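Side-chain contacts in DUF3809 domain-containing protein (Deinococcus radiodurans, PDB 3NQN), which is of unknown function but binds calcium ions and pairs a curved antiparallel sheet with a long C-terminal helix, as in Bet v 1-like proteins: residues Q8-R13 against E149-G154; E51-V54 against G60-D63; L82-T85 against A89-A92; Q96-A99 against M105-A108; F109-H114 against E141-A146. All blocks are in the same frame, centred on the assembly; numbering follows the deposited sequence.

All five contacts reach one antiparallel sheet. Contacts 1 and 5 lay helix 122-153 against it and are wholly apolar across the interface; contact 5 is buried near the middle of the chain, whereas contact 1 is only partly buried at the edge strand 5-13. Contacts 2 and 4 are strand pairings within hairpins, joined by backbone hydrogen bonds. Contact 2 adds acidic side chains and a calcium ion shared with the second subunit, while contact 4 touches no other chain of the assembly. Contact 3 lies at the surface, where a loop packs on a tryptophan. Strand 104-114 links contacts 4 and 5, and strand 90-99 links contacts 3 and 4.

Contact 1: residues Q8-R13 against E149-G154; sequences QSFTLR and EGLAAG
L151 rises from the helix as a knob beneath F10 and L12 of the facing strand, in the sheet-and-long-helix packing of a helix-grip, Bet v 1-like fold. The pleat of the edge strand turns F10 and L12 to the helix side, and the shallow crossing, 19° between short-segment axes 9.7 Å apart, lets them follow one another along the helix. The F10 ring drops steeply from the strand because CG sits between the backbone N and the carbonyl carbon (chi1 59°). It meets L151 with its rim: CZ lies 3.7 Å from L151 CD2, which is close to the ring plane. L12 crosses L151 at about a right angle, its CD1 resting 3.9 Å from L151 CB. A branched leucine suits the middle of this group, since its branches reach the F10 rim while its CB lies near both F10 and L12. A152 is small enough for the L12 methyl to settle close to the helix backbone. There, L12 CD1 comes to 3.7 Å from A152 N.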
loop_
_atom_site.group_PDB
_atom_site.type_symbol
_atom_site.label_atom_id
_atom_site.label_comp_id
_atom_site.label_asym_id
_atom_site.label_seq_id
_atom_site.Cartn_x
_atom_site.Cartn_y
_atom_site.Cartn_z
ATOM N N GLN A 8 -23.155 -2.234 -11.292
ATOM C CA GLN A 8 -24.297 -1.974 -10.415
ATOM C C GLN A 8 -25.095 -0.800 -10.970
ATOM O O GLN A 8 -24.518 0.168 -11.489
ATOM C CB GLN A 8 -23.838 -1.685 -8.981
ATOM C CG GLN A 8 -24.958 -1.430 -7.980
ATOM C CD GLN A 8 -25.900 -2.631 -7.790
ATOM O OE1 GLN A 8 -26.812 -2.854 -8.583
ATOM N NE2 GLN A 8 -25.710 -3.360 -6.712
ATOM N N SER A 9 -26.417 -0.925 -10.949
ATOM C CA SER A 9 -27.277 0.161 -11.372
ATOM C C SER A 9 -28.504 0.236 -10.477
ATOM O O SER A 9 -29.016 -0.787 -10.002
ATOM C CB SER A 9 -27.659 0.033 -12.849
ATOM O OG SER A 9 -28.042 -1.282 -13.175
ATOM N N PHE A 10 -28.955 1.454 -10.220
ATOM C CA PHE A 10 -30.058 1.655 -9.296
ATOM C C PHE A 10 -30.562 3.077 -9.342
ATOM O O PHE A 10 -29.891 3.977 -9.857
ATOM C CB PHE A 10 -29.609 1.305 -7.862
ATOM C CG PHE A 10 -28.443 2.124 -7.371
ATOM C CD1 PHE A 10 -27.135 1.739 -7.670
ATOM C CD2 PHE A 10 -28.646 3.267 -6.616
ATOM C CE1 PHE A 10 -26.057 2.492 -7.240
ATOM C CE2 PHE A 10 -27.562 4.031 -6.187
ATOM C CZ PHE A 10 -26.270 3.636 -6.486
ATOM N N THR A 11 -31.740 3.273 -8.778
ATOM C CA THR A 11 -32.367 4.591 -8.706
ATOM C C THR A 11 -32.630 4.955 -7.261
ATOM O O THR A 11 -32.824 4.092 -6.443
ATOM C CB THR A 11 -33.692 4.647 -9.501
ATOM O OG1 THR A 11 -34.548 3.564 -9.103
ATOM C CG2 THR A 11 -33.427 4.571 -10.992
ATOM N N LEU A 12 -32.596 6.255 -6.973
ATOM C CA LEU A 12 -32.875 6.806 -5.634
ATOM C C LEU A 12 -33.456 8.180 -5.810
ATOM O O LEU A 12 -33.027 8.921 -6.687
ATOM C CB LEU A 12 -31.588 6.999 -4.828
ATOM C CG LEU A 12 -30.788 5.820 -4.346
ATOM C CD1 LEU A 12 -29.519 6.335 -3.656
ATOM C CD2 LEU A 12 -31.632 4.967 -3.387
ATOM N N ARG A 13 -34.379 8.555 -4.937
ATOM C CA ARG A 13 -34.966 9.880 -4.981
ATOM C C ARG A 13 -34.293 10.807 -3.973
ATOM O O ARG A 13 -34.111 10.449 -2.810
ATOM C CB ARG A 13 -36.469 9.809 -4.703
ATOM C CG ARG A 13 -37.153 11.177 -4.634
ATOM C CD ARG A 13 -38.563 11.100 -5.169
ATOM N NE ARG A 13 -39.333 12.305 -4.896
ATOM C CZ ARG A 13 -40.264 12.783 -5.711
ATOM N NH1 ARG A 13 -40.477 12.198 -6.879
ATOM N NH2 ARG A 13 -40.941 13.878 -5.384
ATOM N N GLU A 149 -26.732 1.211 -0.877
ATOM C CA GLU A 149 -26.750 1.503 0.545
ATOM C C GLU A 149 -25.890 2.742 0.837
ATOM O O GLU A 149 -26.330 3.680 1.512
ATOM C CB GLU A 149 -26.198 0.287 1.318
ATOM C CG GLU A 149 -26.190 0.447 2.849
ATOM C CD GLU A 149 -25.592 -0.752 3.566
ATOM O OE1 GLU A 149 -24.559 -1.303 3.091
ATOM O OE2 GLU A 149 -26.142 -1.130 4.627
ATOM N N GLY A 150 -24.682 2.762 0.265
ATOM C CA GLY A 150 -23.742 3.865 0.461
ATOM C C GLY A 150 -24.225 5.190 -0.071
ATOM O O GLY A 150 -24.123 6.201 0.609
ATOM N N LEU A 151 -24.721 5.210 -1.305
ATOM C CA LEU A 151 -25.255 6.439 -1.843
ATOM C C LEU A 151 -26.458 6.913 -1.026
ATOM O O LEU A 151 -26.579 8.096 -0.736
ATOM C CB LEU A 151 -25.617 6.311 -3.333
ATOM C CG LEU A 151 -24.484 6.750 -4.274
ATOM C CD1 LEU A 151 -23.373 5.711 -4.320
ATOM C CD2 LEU A 151 -24.997 7.001 -5.613
ATOM N N ALA A 152 -27.334 5.987 -0.636
ATOM C CA ALA A 152 -28.519 6.366 0.158
ATOM C C ALA A 152 -28.103 6.999 1.495
ATOM O O ALA A 152 -28.697 7.974 1.928
ATOM C CB ALA A 152 -29.435 5.158 0.385
ATOM N N ALA A 153 -27.036 6.473 2.100
ATOM C CA ALA A 153 -26.512 7.013 3.360
ATOM C C ALA A 153 -26.057 8.480 3.241
ATOM O O ALA A 153 -25.993 9.178 4.222
ATOM C CB ALA A 153 -25.384 6.157 3.866
ATOM N N GLY A 154 -25.756 8.947 2.033
ATOM C CA GLY A 154 -25.329 10.339 1.855
ATOM C C GLY A 154 -26.472 11.352 1.767
ATOM O O GLY A 154 -26.238 12.558 1.811
#

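Contact 2: residues E51-V54 against G60-D63; sequences ELLV and GEVD. With CA (calcium ion), chain C.
The carboxylates of E51 and D63 come within 3.5 Å of each other, OE1 to OD2, with their planes 55° apart. Such closeness of two acids is probably eased by their positive partners. D63 grips a calcium ion with both oxygens, OD1 at 2.5 Å and OD2 at 2.6 Å, while OE2 of E51 forms a salt bridge with R39. A water also sits between OE1 of E51 and OD2 of D63, although its modelled approach to E51 is suspiciously short. Four waters bind the calcium ion, one of them also donating to D63 O at 2.8 Å, and D63 of the second subunit binds the same ion, so the site ties the two subunits together. Beside the acids, L53 CD2 lies over the D63 CB methylene at 3.8 Å, and its other methyl, CD1, meets E61 OE1 at 3.6 Å. Backbone bonds hold this antiparallel hairpin: V54 and V62 exchange N-H and C=O both ways, each at 2.8 Å. L53 faces D63 as the non-hydrogen-bonded pair. Valines suit the face turned from the acids. There V54 packs on A135 and T139 of helix 122-153 and on L64 of strand 60-73, L52 on T139 and L140 of the same helix and F66 of the same strand, and V62 on L59 of the second subunit.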
loop_
_atom_site.group_PDB
_atom_site.type_symbol
_atom_site.label_atom_id
_atom_site.label_comp_id
_atom_site.label_asym_id
_atom_site.label_seq_id
_atom_site.Cartn_x
_atom_site.Cartn_y
_atom_site.Cartn_z
ATOM N N GLU A 51 -8.736 3.444 -3.029
ATOM C CA GLU A 51 -8.270 2.080 -3.220
ATOM C C GLU A 51 -9.305 1.068 -2.762
ATOM O O GLU A 51 -10.131 1.358 -1.904
ATOM C CB GLU A 51 -6.927 1.878 -2.471
ATOM C CG GLU A 51 -7.011 2.170 -0.979
ATOM C CD GLU A 51 -5.654 2.447 -0.314
ATOM O OE1 GLU A 51 -4.623 2.596 -1.013
ATOM O OE2 GLU A 51 -5.637 2.546 0.922
ATOM N N LEU A 52 -9.313 -0.084 -3.414
ATOM C CA LEU A 52 -10.109 -1.205 -2.984
ATOM C C LEU A 52 -9.167 -2.210 -2.367
ATOM O O LEU A 52 -7.996 -2.300 -2.772
ATOM C CB LEU A 52 -10.841 -1.859 -4.158
ATOM C CG LEU A 52 -11.932 -1.060 -4.875
ATOM C CD1 LEU A 52 -11.321 0.152 -5.537
ATOM C CD2 LEU A 52 -12.646 -1.947 -5.919
ATOM N N LEU A 53 -9.672 -2.989 -1.411
ATOM C CA LEU A 53 -8.846 -3.969 -0.717
ATOM C C LEU A 53 -9.169 -5.390 -1.170
ATOM O O LEU A 53 -10.316 -5.825 -1.111
ATOM C CB LEU A 53 -9.032 -3.848 0.795
ATOM C CG LEU A 53 -8.698 -2.482 1.432
ATOM C CD1 LEU A 53 -8.869 -2.560 2.958
ATOM C CD2 LEU A 53 -7.298 -2.049 1.075
ATOM N N VAL A 54 -8.162 -6.068 -1.699
ATOM C CA VAL A 54 -8.261 -7.473 -2.064
ATOM C C VAL A 54 -7.530 -8.275 -0.995
ATOM O O VAL A 54 -6.317 -8.100 -0.793
ATOM C CB VAL A 54 -7.606 -7.750 -3.438
ATOM C CG1 VAL A 54 -7.662 -9.267 -3.772
ATOM C CG2 VAL A 54 -8.280 -6.921 -4.527
ATOM N N GLY A 60 -2.555 -10.678 3.244
ATOM C CA GLY A 60 -3.654 -9.997 3.902
ATOM C C GLY A 60 -4.312 -9.017 2.952
ATOM O O GLY A 60 -4.478 -9.302 1.767
ATOM N N GLU A 61 -4.643 -7.841 3.459
ATOM C CA GLU A 61 -5.303 -6.826 2.652
ATOM C C GLU A 61 -4.318 -6.160 1.709
ATOM O O GLU A 61 -3.372 -5.499 2.153
ATOM C CB GLU A 61 -5.956 -5.772 3.552
ATOM C CG GLU A 61 -7.016 -6.353 4.460
ATOM C CD GLU A 61 -7.649 -5.327 5.381
ATOM O OE1 GLU A 61 -7.072 -4.232 5.578
ATOM O OE2 GLU A 61 -8.736 -5.623 5.897
ATOM N N VAL A 62 -4.526 -6.364 0.405
ATOM C CA VAL A 62 -3.706 -5.736 -0.621
ATOM C C VAL A 62 -4.526 -4.642 -1.265
ATOM O O VAL A 62 -5.634 -4.888 -1.745
ATOM C CB VAL A 62 -3.259 -6.753 -1.699
ATOM C CG1 VAL A 62 -2.401 -6.041 -2.807
ATOM C CG2 VAL A 62 -2.456 -7.903 -1.038
ATOM N N ASP A 63 -4.003 -3.424 -1.241
ATOM C CA ASP A 63 -4.722 -2.265 -1.779
ATOM C C ASP A 63 -4.455 -2.073 -3.267
ATOM O O ASP A 63 -3.305 -2.101 -3.707
ATOM C CB ASP A 63 -4.333 -0.995 -1.023
ATOM C CG ASP A 63 -2.828 -0.883 -0.799
ATOM O OD1 ASP A 63 -2.260 -1.718 -0.037
ATOM O OD2 ASP A 63 -2.207 0.034 -1.375
HETATM CA CA CA C . 0.045 -0.950 -0.576
HETATM O O HOH W 1 -3.543 1.701 -2.982
HETATM O O HOH W 2 -0.639 -2.059 -2.771
HETATM O O HOH W 3 0.705 1.154 -1.598
HETATM O O HOH W 4 -0.491 0.426 1.202
HETATM O O HOH W 5 0.514 -2.938 0.813
#

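Contact 3: residues L82-T85 against A89-A92; sequences LTLT and AWVA
L82 begins the contact with its backbone: its carbonyl O lies 3.4 Å from W90 CZ3, approaching the indole obliquely. The same oxygen and V91 O both lie within hydrogen-bonding distance of one water, at 2.7 and 2.9 Å, though that water has more acceptors nearby than protons to give. At T83 the main chain passes by the six-membered ring, CA standing 3.6 Å from W90 CH2. The methyl CG2 touches the same end of the ring, as suits a residue that can offer carbon to an aromatic while remaining at the surface. L84 then lies over the ring face. Its backbone N is 3.5 Å above the indole plane, offset toward the rim, and its CB makes a CH-pi contact with the five-membered ring, 4.0 Å from the centroid and 26° off the normal. T85 ends the path with its carbonyl O 3.3 Å from W90 CD1, while its hydroxyl bonds to E87. Tryptophan suits this place because one broad plate can take four successive residues. With CG between the backbone N and carbonyl carbon (chi1 58°), the indole stands up beneath the loop, and H114 stacks on its other face. The contact thus belongs to a long connection between neighbouring antiparallel strands, 76-81 and 90-99, folded back over an aromatic at the sheet surface.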
loop_
_atom_site.group_PDB
_atom_site.type_symbol
_atom_site.label_atom_id
_atom_site.label_comp_id
_atom_site.label_asym_id
_atom_site.label_seq_id
_atom_site.Cartn_x
_atom_site.Cartn_y
_atom_site.Cartn_z
ATOM N N LEU A 82 -8.973 6.589 -15.030
ATOM C CA LEU A 82 -7.652 6.829 -15.585
ATOM C C LEU A 82 -6.849 5.540 -15.533
ATOM O O LEU A 82 -7.011 4.721 -14.622
ATOM C CB LEU A 82 -6.938 7.942 -14.829
ATOM C CG LEU A 82 -7.647 9.299 -14.884
ATOM C CD1 LEU A 82 -6.782 10.356 -14.252
ATOM C CD2 LEU A 82 -7.996 9.671 -16.336
ATOM N N THR A 83 -6.010 5.349 -16.537
ATOM C CA THR A 83 -5.152 4.190 -16.624
ATOM C C THR A 83 -4.002 4.343 -15.640
ATOM O O THR A 83 -3.347 5.389 -15.599
ATOM C CB THR A 83 -4.575 4.057 -18.040
ATOM O OG1 THR A 83 -5.645 3.993 -18.983
ATOM C CG2 THR A 83 -3.708 2.804 -18.175
ATOM N N LEU A 84 -3.770 3.317 -14.830
ATOM C CA LEU A 84 -2.642 3.329 -13.892
ATOM C C LEU A 84 -1.569 2.341 -14.392
ATOM O O LEU A 84 -1.765 1.674 -15.393
ATOM C CB LEU A 84 -3.123 3.029 -12.464
ATOM C CG LEU A 84 -4.220 3.980 -11.955
ATOM C CD1 LEU A 84 -4.625 3.630 -10.530
ATOM C CD2 LEU A 84 -3.781 5.428 -12.033
ATOM N N THR A 85 -0.415 2.299 -13.741
ATOM C CA THR A 85 0.731 1.522 -14.278
ATOM C C THR A 85 0.520 0.032 -14.090
ATOM O O THR A 85 -0.293 -0.395 -13.271
ATOM C CB THR A 85 2.042 1.913 -13.592
ATOM O OG1 THR A 85 2.139 1.249 -12.329
ATOM C CG2 THR A 85 2.115 3.445 -13.383
ATOM N N ALA A 89 -1.395 -4.356 -9.433
ATOM C CA ALA A 89 -2.815 -4.435 -9.750
ATOM C C ALA A 89 -3.529 -3.141 -9.385
ATOM O O ALA A 89 -3.168 -2.473 -8.424
ATOM C CB ALA A 89 -3.445 -5.603 -9.032
ATOM N N TRP A 90 -4.510 -2.768 -10.202
ATOM C CA TRP A 90 -5.245 -1.542 -10.005
ATOM C C TRP A 90 -6.688 -1.741 -10.469
ATOM O O TRP A 90 -7.021 -2.778 -11.030
ATOM C CB TRP A 90 -4.574 -0.377 -10.747
ATOM C CG TRP A 90 -4.413 -0.581 -12.285
ATOM C CD1 TRP A 90 -3.455 -1.311 -12.916
ATOM C CD2 TRP A 90 -5.183 0.052 -13.319
ATOM N NE1 TRP A 90 -3.607 -1.221 -14.287
ATOM C CE2 TRP A 90 -4.672 -0.400 -14.558
ATOM C CE3 TRP A 90 -6.301 0.911 -13.317
ATOM C CZ2 TRP A 90 -5.211 0.002 -15.783
ATOM C CZ3 TRP A 90 -6.835 1.312 -14.532
ATOM C CH2 TRP A 90 -6.290 0.853 -15.755
ATOM N N VAL A 91 -7.537 -0.772 -10.159
ATOM C CA VAL A 91 -8.944 -0.838 -10.499
ATOM C C VAL A 91 -9.363 0.393 -11.302
ATOM O O VAL A 91 -8.877 1.505 -11.045
ATOM C CB VAL A 91 -9.819 -0.903 -9.198
ATOM C CG1 VAL A 91 -11.321 -0.791 -9.532
ATOM C CG2 VAL A 91 -9.525 -2.178 -8.418
ATOM N N ALA A 92 -10.211 0.165 -12.307
ATOM C CA ALA A 92 -10.857 1.232 -13.089
ATOM C C ALA A 92 -12.285 1.374 -12.576
ATOM O O ALA A 92 -13.068 0.435 -12.684
ATOM C CB ALA A 92 -10.892 0.877 -14.531
HETATM O O HOH W 6 -8.041 3.982 -12.217
#

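Contact 4: residues Q96-A99 against M105-A108; sequences QATA and MAFA
A regular antiparallel beta hairpin, strands 90-99 and 104-114, joins Q96 to A108 and T98 to A106 as hydrogen-bonded pairs. Four backbone bonds make the ladder: Q96 N to A108 O is 2.8 Å, and A108 N to Q96 O, T98 N to A106 O and A106 N to T98 O are each 3.0 Å. Between them, A97 faces F107 and A99 faces M105, a selenomethionine, in non-hydrogen-bonded pairs. These four form the buried face, where A99 and M105 pack on A21 and F107 on V25 of helix 18-26, and L151 of helix 122-153 also reaches F107. Small alanines opposite large side chains suit this face, since the bulk of one strand can lie beside the short methyls of the other. The partly exposed face carries more polar groups. T98 OG1 lies 3.5 Å from A106 CB, placed between its own backbone N and carbonyl carbon by chi1 63°. Q96 bends at chi2 (80°), bringing OE1 back over the neighbouring strand while NE2 bonds to OE1 of Q110. On the buried side, A97 CB rests obliquely against the F107 ring, 3.7 Å from CD1.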
loop_
_atom_site.group_PDB
_atom_site.type_symbol
_atom_site.label_atom_id
_atom_site.label_comp_id
_atom_site.label_asym_id
_atom_site.label_seq_id
_atom_site.Cartn_x
_atom_site.Cartn_y
_atom_site.Cartn_z
ATOM N N GLN A 96 -21.939 6.744 -13.908
ATOM C CA GLN A 96 -22.756 7.751 -14.532
ATOM C C GLN A 96 -23.965 7.999 -13.637
ATOM O O GLN A 96 -24.539 7.056 -13.066
ATOM C CB GLN A 96 -23.216 7.327 -15.935
ATOM C CG GLN A 96 -22.090 6.807 -16.895
ATOM C CD GLN A 96 -21.702 5.356 -16.613
ATOM O OE1 GLN A 96 -22.556 4.520 -16.377
ATOM N NE2 GLN A 96 -20.392 5.057 -16.671
ATOM N N ALA A 97 -24.338 9.268 -13.502
ATOM C CA ALA A 97 -25.451 9.659 -12.656
ATOM C C ALA A 97 -26.282 10.726 -13.336
ATOM O O ALA A 97 -25.741 11.680 -13.934
ATOM C CB ALA A 97 -24.939 10.180 -11.292
ATOM N N THR A 98 -27.598 10.595 -13.228
ATOM C CA THR A 98 -28.496 11.615 -13.761
ATOM C C THR A 98 -29.515 11.988 -12.688
ATOM O O THR A 98 -29.838 11.181 -11.831
ATOM C CB THR A 98 -29.244 11.131 -14.994
ATOM O OG1 THR A 98 -30.075 10.025 -14.632
ATOM C CG2 THR A 98 -28.273 10.712 -16.086
ATOM N N ALA A 99 -29.947 13.244 -12.715
ATOM C CA ALA A 99 -30.976 13.762 -11.813
ATOM C C ALA A 99 -32.092 14.288 -12.692
ATOM O O ALA A 99 -31.840 14.991 -13.688
ATOM C CB ALA A 99 -30.425 14.864 -10.950
HETATM N N MSE A 105 -33.022 10.240 -9.048
HETATM C CA MSE A 105 -31.656 10.006 -9.506
HETATM C C MSE A 105 -31.470 8.576 -10.011
HETATM O O MSE A 105 -32.066 7.642 -9.490
HETATM C CB MSE A 105 -30.658 10.286 -8.379
HETATM C CG MSE A 105 -30.699 11.736 -7.877
HETATM SE SE MSE A 105 -29.527 12.030 -6.413
HETATM C CE MSE A 105 -30.244 10.791 -5.079
ATOM N N ALA A 106 -30.650 8.440 -11.045
ATOM C CA ALA A 106 -30.281 7.146 -11.607
ATOM C C ALA A 106 -28.771 7.044 -11.547
ATOM O O ALA A 106 -28.059 7.995 -11.903
ATOM C CB ALA A 106 -30.766 7.014 -13.077
ATOM N N PHE A 107 -28.286 5.887 -11.107
ATOM C CA PHE A 107 -26.866 5.617 -11.028
ATOM C C PHE A 107 -26.536 4.315 -11.737
ATOM O O PHE A 107 -27.327 3.375 -11.720
ATOM C CB PHE A 107 -26.441 5.487 -9.562
ATOM C CG PHE A 107 -26.634 6.732 -8.761
ATOM C CD1 PHE A 107 -25.622 7.671 -8.672
ATOM C CD2 PHE A 107 -27.833 6.963 -8.074
ATOM C CE1 PHE A 107 -25.800 8.848 -7.936
ATOM C CE2 PHE A 107 -28.011 8.119 -7.334
ATOM C CZ PHE A 107 -26.992 9.065 -7.261
ATOM N N ALA A 108 -25.360 4.287 -12.364
ATOM C CA ALA A 108 -24.768 3.085 -12.903
ATOM C C ALA A 108 -23.258 3.167 -12.619
ATOM O O ALA A 108 -22.615 4.200 -12.913
ATOM C CB ALA A 108 -25.011 2.984 -14.412
#

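Contact 5: residues F109-H114 against E141-A146; sequences FQFQAH and ERVAKA
V143 lays its CG1 methyl almost squarely over the middle of the F111 ring, a CH-pi contact 4.1 Å from the centroid and only 12° off the ring normal. This is the close-packed part of the contact, described for one of two deposited V143 conformers. The valine branch suits the flat ring, for CG1, set between the backbone N and the carbonyl carbon (chi1 62°), takes the face while CG2 reaches 4.2 Å from CZ. A144 has just a methyl to offer and meets the ring obliquely, its CB 4.1 Å from F111 CE1. In this helix-grip, Bet v 1-like fold, the pair lies where the long C-terminal helix faces the inner surface of the sheet, and L140 and L147, one turn either way along the helix, also pack on F111. Away from the ring the helix becomes polar: R142 and K145 project into the exposed side, suited to it by their charge. E141, a calcium-binding residue of this protein, points its CB away from the strand.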
loop_
_atom_site.group_PDB
_atom_site.type_symbol
_atom_site.label_atom_id
_atom_site.label_comp_id
_atom_site.label_asym_id
_atom_site.label_seq_id
_atom_site.Cartn_x
_atom_site.Cartn_y
_atom_site.Cartn_z
ATOM N N PHE A 109 -22.711 2.114 -12.030
ATOM C CA PHE A 109 -21.268 2.022 -11.767
ATOM C C PHE A 109 -20.692 0.783 -12.370
ATOM O O PHE A 109 -21.351 -0.260 -12.403
ATOM C CB PHE A 109 -20.996 2.013 -10.279
ATOM C CG PHE A 109 -21.262 3.318 -9.620
ATOM C CD1 PHE A 109 -20.274 4.288 -9.560
ATOM C CD2 PHE A 109 -22.519 3.611 -9.119
ATOM C CE1 PHE A 109 -20.517 5.512 -8.994
ATOM C CE2 PHE A 109 -22.768 4.838 -8.537
ATOM C CZ PHE A 109 -21.755 5.795 -8.483
ATOM N N GLN A 110 -19.466 0.892 -12.883
ATOM C CA GLN A 110 -18.752 -0.282 -13.433
ATOM C C GLN A 110 -17.331 -0.312 -12.858
ATOM O O GLN A 110 -16.708 0.738 -12.656
ATOM C CB GLN A 110 -18.717 -0.273 -14.972
ATOM C CG GLN A 110 -20.077 -0.016 -15.663
ATOM C CD GLN A 110 -20.450 1.463 -15.725
ATOM O OE1 GLN A 110 -19.603 2.316 -15.930
ATOM N NE2 GLN A 110 -21.726 1.759 -15.558
ATOM N N PHE A 111 -16.869 -1.517 -12.513
ATOM C CA PHE A 111 -15.546 -1.717 -11.954
ATOM C C PHE A 111 -14.836 -2.771 -12.740
ATOM O O PHE A 111 -15.431 -3.784 -13.109
ATOM C CB PHE A 111 -15.627 -2.198 -10.502
ATOM C CG PHE A 111 -16.299 -1.258 -9.593
ATOM C CD1 PHE A 111 -17.690 -1.288 -9.444
ATOM C CD2 PHE A 111 -15.567 -0.367 -8.832
ATOM C CE1 PHE A 111 -18.318 -0.432 -8.578
ATOM C CE2 PHE A 111 -16.190 0.483 -7.960
ATOM C CZ PHE A 111 -17.578 0.454 -7.830
ATOM N N GLN A 112 -13.554 -2.536 -13.004
ATOM C CA GLN A 112 -12.724 -3.507 -13.692
ATOM C C GLN A 112 -11.384 -3.601 -12.941
ATOM O O GLN A 112 -10.750 -2.592 -12.670
ATOM C CB GLN A 112 -12.511 -3.079 -15.159
ATOM C CG GLN A 112 -11.505 -3.941 -15.957
ATOM C CD GLN A 112 -12.115 -5.211 -16.525
ATOM O OE1 GLN A 112 -13.286 -5.238 -16.904
ATOM N NE2 GLN A 112 -11.305 -6.257 -16.633
ATOM N N ALA A 113 -10.998 -4.808 -12.551
ATOM C CA ALA A 113 -9.705 -5.012 -11.893
ATOM C C ALA A 113 -8.709 -5.343 -12.992
ATOM O O ALA A 113 -9.003 -6.133 -13.866
ATOM C CB ALA A 113 -9.775 -6.140 -10.879
ATOM N N HIS A 114 -7.565 -4.668 -12.973
ATOM C CA HIS A 114 -6.517 -4.872 -13.950
ATOM C C HIS A 114 -5.321 -5.524 -13.259
ATOM O O HIS A 114 -4.671 -4.906 -12.440
ATOM C CB HIS A 114 -6.102 -3.533 -14.564
ATOM C CG HIS A 114 -7.128 -2.949 -15.492
ATOM N ND1 HIS A 114 -7.127 -3.189 -16.851
ATOM C CD2 HIS A 114 -8.175 -2.125 -15.257
ATOM C CE1 HIS A 114 -8.138 -2.549 -17.410
ATOM N NE2 HIS A 114 -8.795 -1.901 -16.464
ATOM N N GLU A 141 -17.373 -7.235 -6.339
ATOM C CA GLU A 141 -18.785 -7.459 -6.061
ATOM C C GLU A 141 -19.217 -6.835 -4.724
ATOM O O GLU A 141 -20.299 -6.238 -4.637
ATOM C CB GLU A 141 -19.107 -8.961 -6.068
ATOM C CG GLU A 141 -18.998 -9.634 -7.477
ATOM C CD GLU A 141 -20.071 -9.137 -8.483
ATOM O OE1 GLU A 141 -21.083 -8.515 -8.053
ATOM O OE2 GLU A 141 -19.890 -9.370 -9.702
ATOM N N ARG A 142 -18.372 -6.935 -3.694
ATOM C CA ARG A 142 -18.723 -6.388 -2.393
ATOM C C ARG A 142 -18.953 -4.871 -2.518
ATOM O O ARG A 142 -19.973 -4.338 -2.040
ATOM C CB ARG A 142 -17.618 -6.666 -1.372
ATOM C CG ARG A 142 -17.993 -6.321 0.086
ATOM C CD ARG A 142 -18.796 -7.427 0.725
ATOM N NE ARG A 142 -18.791 -7.340 2.190
ATOM C CZ ARG A 142 -19.741 -6.761 2.930
ATOM N NH1 ARG A 142 -20.810 -6.193 2.358
ATOM N NH2 ARG A 142 -19.623 -6.761 4.256
ATOM N N VAL A 143 -18.028 -4.175 -3.174
ATOM C CA VAL A 143 -18.160 -2.726 -3.311
ATOM C C VAL A 143 -19.372 -2.376 -4.191
ATOM O O VAL A 143 -20.144 -1.490 -3.851
ATOM C CB VAL A 143 -16.855 -2.050 -3.841
ATOM C CG1 VAL A 143 -16.493 -2.551 -5.230
ATOM C CG2 VAL A 143 -17.005 -0.529 -3.831
ATOM N N ALA A 144 -19.565 -3.123 -5.269
ATOM C CA ALA A 144 -20.657 -2.857 -6.213
ATOM C C ALA A 144 -22.023 -3.079 -5.536
ATOM O O ALA A 144 -22.909 -2.220 -5.587
ATOM C CB ALA A 144 -20.518 -3.754 -7.448
ATOM N N LYS A 145 -22.150 -4.208 -4.858
ATOM C CA LYS A 145 -23.388 -4.556 -4.184
ATOM C C LYS A 145 -23.763 -3.619 -3.052
ATOM O O LYS A 145 -24.942 -3.464 -2.762
ATOM C CB LYS A 145 -23.328 -5.983 -3.682
ATOM C CG LYS A 145 -23.418 -7.030 -4.804
ATOM C CD LYS A 145 -23.313 -8.423 -4.218
ATOM C CE LYS A 145 -23.280 -9.485 -5.303
ATOM N NZ LYS A 145 -22.948 -10.824 -4.737
ATOM N N ALA A 146 -22.773 -2.974 -2.424
ATOM C CA ALA A 146 -23.054 -2.066 -1.306
ATOM C C ALA A 146 -23.312 -0.615 -1.749
ATOM O O ALA A 146 -23.730 0.209 -0.944
ATOM C CB ALA A 146 -21.892 -2.116 -0.253
#